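PDB 4D7Q: ralf, proline/betaine transporter, which probably acts as a guanine nucleotide exchange factor, here as an engineered chimera joining a Legionella Sec7 domain to a Rickettsia capping domain. Local coordinates for residues N237-I249 and L316-T328. The protein carries 2 engineered substitutions. Numbering follows the deposited sequence.
Sequences NIFPKLQNNNLTI and LKLAAQITASFET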
loop_
_atom_site.group_PDB
_atom_site.type_symbol
_atom_site.label_atom_id
_atom_site.label_comp_id
_atom_site.label_asym_id
_atom_site.label_seq_id
_atom_site.Cartn_x
_atom_site.Cartn_y
_atom_site.Cartn_z
ATOM N N ASN A 237 -16.253 -13.406 -17.844
ATOM C CA ASN A 237 -15.412 -14.528 -17.453
ATOM C C ASN A 237 -14.555 -14.955 -18.659
ATOM O O ASN A 237 -14.995 -15.700 -19.528
ATOM C CB ASN A 237 -16.248 -15.672 -16.875
ATOM C CG ASN A 237 -15.472 -16.909 -16.456
ATOM O OD1 ASN A 237 -14.244 -16.975 -16.526
ATOM N ND2 ASN A 237 -16.178 -17.927 -15.998
ATOM N N ILE A 238 -13.332 -14.427 -18.720
ATOM C CA ILE A 238 -12.357 -14.705 -19.788
ATOM C C ILE A 238 -11.213 -15.590 -19.245
ATOM O O ILE A 238 -10.167 -15.727 -19.876
ATOM C CB ILE A 238 -11.848 -13.341 -20.380
ATOM C CG1 ILE A 238 -11.534 -12.305 -19.264
ATOM C CG2 ILE A 238 -12.901 -12.751 -21.334
ATOM C CD1 ILE A 238 -10.116 -12.161 -18.853
ATOM N N PHE A 239 -11.427 -16.173 -18.063
ATOM C CA PHE A 239 -10.449 -16.970 -17.329
ATOM C C PHE A 239 -10.483 -18.452 -17.729
ATOM O O PHE A 239 -11.461 -19.141 -17.415
ATOM C CB PHE A 239 -10.634 -16.744 -15.808
ATOM C CG PHE A 239 -10.611 -15.274 -15.444
ATOM C CD1 PHE A 239 -9.409 -14.575 -15.379
ATOM C CD2 PHE A 239 -11.793 -14.580 -15.212
ATOM C CE1 PHE A 239 -9.391 -13.206 -15.070
ATOM C CE2 PHE A 239 -11.778 -13.212 -14.913
ATOM C CZ PHE A 239 -10.573 -12.531 -14.847
ATOM N N PRO A 240 -9.438 -18.952 -18.452
ATOM C CA PRO A 240 -9.460 -20.356 -18.911
ATOM C C PRO A 240 -9.643 -21.442 -17.845
ATOM O O PRO A 240 -10.191 -22.480 -18.170
ATOM C CB PRO A 240 -8.139 -20.505 -19.686
ATOM C CG PRO A 240 -7.757 -19.123 -20.069
ATOM C CD PRO A 240 -8.239 -18.247 -18.963
ATOM N N LYS A 241 -9.223 -21.208 -16.582
ATOM C CA LYS A 241 -9.378 -22.206 -15.510
ATOM C C LYS A 241 -10.757 -22.131 -14.853
ATOM O O LYS A 241 -11.075 -22.952 -13.988
ATOM C CB LYS A 241 -8.265 -22.075 -14.446
ATOM C CG LYS A 241 -6.835 -22.115 -14.990
ATOM C CD LYS A 241 -6.429 -23.487 -15.524
ATOM C CE LYS A 241 -4.955 -23.527 -15.843
ATOM N NZ LYS A 241 -4.658 -24.450 -16.975
ATOM N N LEU A 242 -11.542 -21.164 -15.283
ATOM C CA LEU A 242 -12.850 -20.924 -14.732
ATOM C C LEU A 242 -13.999 -20.971 -15.755
ATOM O O LEU A 242 -15.070 -20.473 -15.507
ATOM C CB LEU A 242 -12.835 -19.600 -13.968
ATOM C CG LEU A 242 -11.974 -19.533 -12.710
ATOM C CD1 LEU A 242 -11.864 -18.113 -12.206
ATOM C CD2 LEU A 242 -12.509 -20.424 -11.607
ATOM N N GLN A 243 -13.758 -21.579 -16.897
ATOM C CA GLN A 243 -14.728 -21.583 -17.986
ATOM C C GLN A 243 -16.046 -22.379 -17.779
ATOM O O GLN A 243 -16.978 -22.194 -18.521
ATOM C CB GLN A 243 -14.050 -21.923 -19.297
ATOM C CG GLN A 243 -13.231 -20.779 -19.870
ATOM C CD GLN A 243 -13.994 -19.476 -19.982
ATOM O OE1 GLN A 243 -13.648 -18.517 -19.358
ATOM N NE2 GLN A 243 -15.015 -19.452 -20.782
ATOM N N ASN A 244 -16.108 -23.210 -16.749
ATOM C CA ASN A 244 -17.328 -23.917 -16.367
ATOM C C ASN A 244 -17.950 -23.269 -15.134
ATOM O O ASN A 244 -18.956 -23.773 -14.633
ATOM C CB ASN A 244 -17.047 -25.408 -16.100
ATOM C CG ASN A 244 -16.944 -26.222 -17.365
ATOM O OD1 ASN A 244 -17.922 -26.395 -18.102
ATOM N ND2 ASN A 244 -15.751 -26.723 -17.653
ATOM N N ASN A 245 -17.326 -22.172 -14.627
ATOM C CA ASN A 245 -17.782 -21.458 -13.440
ATOM C C ASN A 245 -18.640 -20.269 -13.814
ATOM O O ASN A 245 -18.289 -19.512 -14.724
ATOM C CB ASN A 245 -16.591 -20.972 -12.580
ATOM C CG ASN A 245 -15.933 -22.058 -11.745
ATOM O OD1 ASN A 245 -15.922 -22.001 -10.509
ATOM N ND2 ASN A 245 -15.349 -23.060 -12.396
ATOM N N ASN A 246 -19.727 -20.071 -13.073
ATOM C CA ASN A 246 -20.623 -18.937 -13.248
ATOM C C ASN A 246 -20.237 -17.887 -12.194
ATOM O O ASN A 246 -20.656 -17.949 -11.033
ATOM C CB ASN A 246 -22.090 -19.390 -13.182
ATOM C CG ASN A 246 -22.424 -20.414 -14.243
ATOM O OD1 ASN A 246 -21.945 -20.352 -15.384
ATOM N ND2 ASN A 246 -23.255 -21.383 -13.893
ATOM N N LEU A 247 -19.376 -16.977 -12.617
ATOM C CA LEU A 247 -18.848 -15.908 -11.799
ATOM C C LEU A 247 -19.704 -14.659 -11.757
ATOM O O LEU A 247 -20.442 -14.368 -12.643
ATOM C CB LEU A 247 -17.437 -15.529 -12.239
ATOM C CG LEU A 247 -16.373 -16.594 -12.292
ATOM C CD1 LEU A 247 -15.105 -16.103 -12.926
ATOM C CD2 LEU A 247 -16.123 -17.250 -10.952
ATOM N N THR A 248 -19.542 -13.926 -10.678
ATOM C CA THR A 248 -20.094 -12.613 -10.494
ATOM C C THR A 248 -18.924 -11.615 -10.460
ATOM O O THR A 248 -18.113 -11.664 -9.588
ATOM C CB THR A 248 -20.907 -12.609 -9.201
ATOM O OG1 THR A 248 -22.047 -13.425 -9.382
ATOM C CG2 THR A 248 -21.308 -11.282 -8.823
ATOM N N ILE A 249 -18.842 -10.730 -11.441
ATOM C CA ILE A 249 -17.706 -9.855 -11.577
ATOM C C ILE A 249 -18.113 -8.374 -11.510
ATOM O O ILE A 249 -19.001 -7.932 -12.196
ATOM C CB ILE A 249 -16.869 -10.160 -12.832
ATOM C CG1 ILE A 249 -16.569 -11.650 -12.923
ATOM C CG2 ILE A 249 -15.586 -9.349 -12.797
ATOM C CD1 ILE A 249 -15.949 -12.134 -14.188
ATOM N N LEU A 316 -9.175 -18.795 -1.451
ATOM C CA LEU A 316 -7.777 -19.083 -1.735
ATOM C C LEU A 316 -7.682 -19.858 -3.058
ATOM O O LEU A 316 -6.859 -19.511 -3.908
ATOM C CB LEU A 316 -7.151 -19.881 -0.559
ATOM C CG LEU A 316 -5.706 -20.400 -0.756
ATOM C CD1 LEU A 316 -4.701 -19.263 -0.924
ATOM C CD2 LEU A 316 -5.289 -21.301 0.368
ATOM N N LYS A 317 -8.570 -20.863 -3.256
ATOM C CA LYS A 317 -8.620 -21.639 -4.496
ATOM C C LYS A 317 -8.958 -20.719 -5.677
ATOM O O LYS A 317 -8.259 -20.735 -6.693
ATOM C CB LYS A 317 -9.664 -22.756 -4.362
ATOM C CG LYS A 317 -9.611 -23.777 -5.484
ATOM C CD LYS A 317 -10.841 -24.652 -5.490
ATOM C CE LYS A 317 -10.883 -25.541 -6.708
ATOM N NZ LYS A 317 -11.844 -26.666 -6.535
ATOM N N LEU A 318 -10.014 -19.884 -5.522
ATOM C CA LEU A 318 -10.429 -18.934 -6.558
ATOM C C LEU A 318 -9.297 -17.971 -6.928
ATOM O O LEU A 318 -9.053 -17.784 -8.127
ATOM C CB LEU A 318 -11.715 -18.175 -6.147
ATOM C CG LEU A 318 -12.294 -17.146 -7.148
ATOM C CD1 LEU A 318 -12.727 -17.806 -8.476
ATOM C CD2 LEU A 318 -13.446 -16.403 -6.540
ATOM N N ALA A 319 -8.545 -17.439 -5.923
ATOM C CA ALA A 319 -7.411 -16.547 -6.208
ATOM C C ALA A 319 -6.331 -17.298 -7.021
ATOM O O ALA A 319 -5.874 -16.760 -8.029
ATOM C CB ALA A 319 -6.826 -15.961 -4.927
ATOM N N ALA A 320 -6.033 -18.582 -6.675
ATOM C CA ALA A 320 -5.073 -19.393 -7.445
ATOM C C ALA A 320 -5.575 -19.720 -8.862
ATOM O O ALA A 320 -4.761 -19.718 -9.783
ATOM C CB ALA A 320 -4.711 -20.670 -6.703
ATOM N N GLN A 321 -6.904 -19.986 -9.039
ATOM C CA GLN A 321 -7.522 -20.285 -10.362
ATOM C C GLN A 321 -7.430 -19.081 -11.292
ATOM O O GLN A 321 -7.099 -19.226 -12.472
ATOM C CB GLN A 321 -9.001 -20.708 -10.220
ATOM C CG GLN A 321 -9.173 -22.081 -9.581
ATOM C CD GLN A 321 -10.604 -22.432 -9.264
ATOM O OE1 GLN A 321 -11.310 -21.720 -8.553
ATOM N NE2 GLN A 321 -11.046 -23.572 -9.748
ATOM N N ILE A 322 -7.742 -17.894 -10.755
ATOM C CA ILE A 322 -7.683 -16.617 -11.476
ATOM C C ILE A 322 -6.241 -16.379 -11.903
ATOM O O ILE A 322 -5.999 -16.080 -13.079
ATOM C CB ILE A 322 -8.214 -15.459 -10.591
ATOM C CG1 ILE A 322 -9.753 -15.579 -10.403
ATOM C CG2 ILE A 322 -7.808 -14.067 -11.183
ATOM C CD1 ILE A 322 -10.346 -14.752 -9.219
ATOM N N THR A 323 -5.285 -16.544 -10.951
ATOM C CA THR A 323 -3.861 -16.337 -11.230
ATOM C C THR A 323 -3.350 -17.270 -12.316
ATOM O O THR A 323 -2.678 -16.816 -13.240
ATOM C CB THR A 323 -3.007 -16.419 -9.959
ATOM O OG1 THR A 323 -3.580 -15.609 -8.936
ATOM C CG2 THR A 323 -1.615 -15.933 -10.206
ATOM N N ALA A 324 -3.699 -18.568 -12.227
ATOM C CA ALA A 324 -3.257 -19.574 -13.201
ATOM C C ALA A 324 -3.906 -19.390 -14.578
ATOM O O ALA A 324 -3.404 -19.932 -15.558
ATOM C CB ALA A 324 -3.507 -20.973 -12.662
ATOM N N SER A 325 -4.989 -18.588 -14.651
ATOM C CA SER A 325 -5.718 -18.265 -15.877
ATOM C C SER A 325 -4.956 -17.273 -16.750
ATOM O O SER A 325 -5.189 -17.222 -17.954
ATOM C CB SER A 325 -7.108 -17.730 -15.553
ATOM O OG SER A 325 -7.962 -18.764 -15.096
ATOM N N PHE A 326 -4.078 -16.463 -16.158
ATOM C CA PHE A 326 -3.269 -15.543 -16.941
ATOM C C PHE A 326 -2.190 -16.376 -17.613
ATOM O O PHE A 326 -1.714 -17.347 -17.027
ATOM C CB PHE A 326 -2.695 -14.396 -16.069
ATOM C CG PHE A 326 -3.757 -13.385 -15.660
ATOM C CD1 PHE A 326 -4.069 -12.305 -16.482
ATOM C CD2 PHE A 326 -4.483 -13.549 -14.484
ATOM C CE1 PHE A 326 -5.071 -11.394 -16.125
ATOM C CE2 PHE A 326 -5.498 -12.639 -14.128
ATOM C CZ PHE A 326 -5.778 -11.564 -14.945
ATOM N N GLU A 327 -1.865 -16.064 -18.873
ATOM C CA GLU A 327 -0.842 -16.809 -19.621
ATOM C C GLU A 327 0.532 -16.697 -18.974
ATOM O O GLU A 327 1.275 -17.676 -18.944
ATOM C CB GLU A 327 -0.766 -16.318 -21.067
ATOM C CG GLU A 327 -1.901 -16.814 -21.943
ATOM C CD GLU A 327 -1.768 -16.429 -23.404
ATOM O OE1 GLU A 327 -1.038 -15.458 -23.705
ATOM O OE2 GLU A 327 -2.407 -17.097 -24.249
ATOM N N THR A 328 0.854 -15.515 -18.439
ATOM C CA THR A 328 2.131 -15.243 -17.777
ATOM C C THR A 328 2.218 -15.964 -16.443
ATOM O O THR A 328 1.302 -15.860 -15.608
ATOM C CB THR A 328 2.328 -13.737 -17.573
ATOM O OG1 THR A 328 1.861 -13.021 -18.720
ATOM C CG2 THR A 328 3.781 -13.369 -17.268
#
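Phe-239 and Ser-325 bring the backbones of loop 237-247 and the C-terminal end of helix 313-325 together, their CA atoms 5.1 Å apart. Ser-325 carries the polar link: its OG accepts a hydrogen bond from Lys-241 N, 3.1 Å away, with an N-H...O angle of 156°, and donates to Gln-321 O one turn back. With OG beside its own backbone N (chi1 -73°), the hydroxyl points back to that carbonyl and still accepts the loop N-H. Pro-240 closes over the same residue, CD resting 3.4 Å from Ser-325 O, an oxygen that is hydrogen-bonded by Thr-221 OG1. The ring of Phe-239 turns its edge to the face of Phe-326 in an offset edge-to-face pair, centroids 6.0 Å apart and planes at 66°, while Ser-325 CB sits at the Phe-239 edge. Toward the N-terminal side of the helix from Ser-325, Leu-318, Gln-321 and Ile-322 receive Leu-242: its CD1 packs 3.8 Å from Leu-318 CD1 and equally near Ile-322 CG1, whereas CD2 meets the amide end of Gln-321, 3.5 Å from OE1. The loop is itself braced, since Asn-237 ND2 and Asn-245 N reach Leu-242 O from opposite faces of its carbonyl plane. Both segments belong to the capping domain, where Ile-322 and Phe-326 also touch strand 297-303; the contact thus joins the loop leading into edge strand 248-252 to a helix packed on the antiparallel sheet.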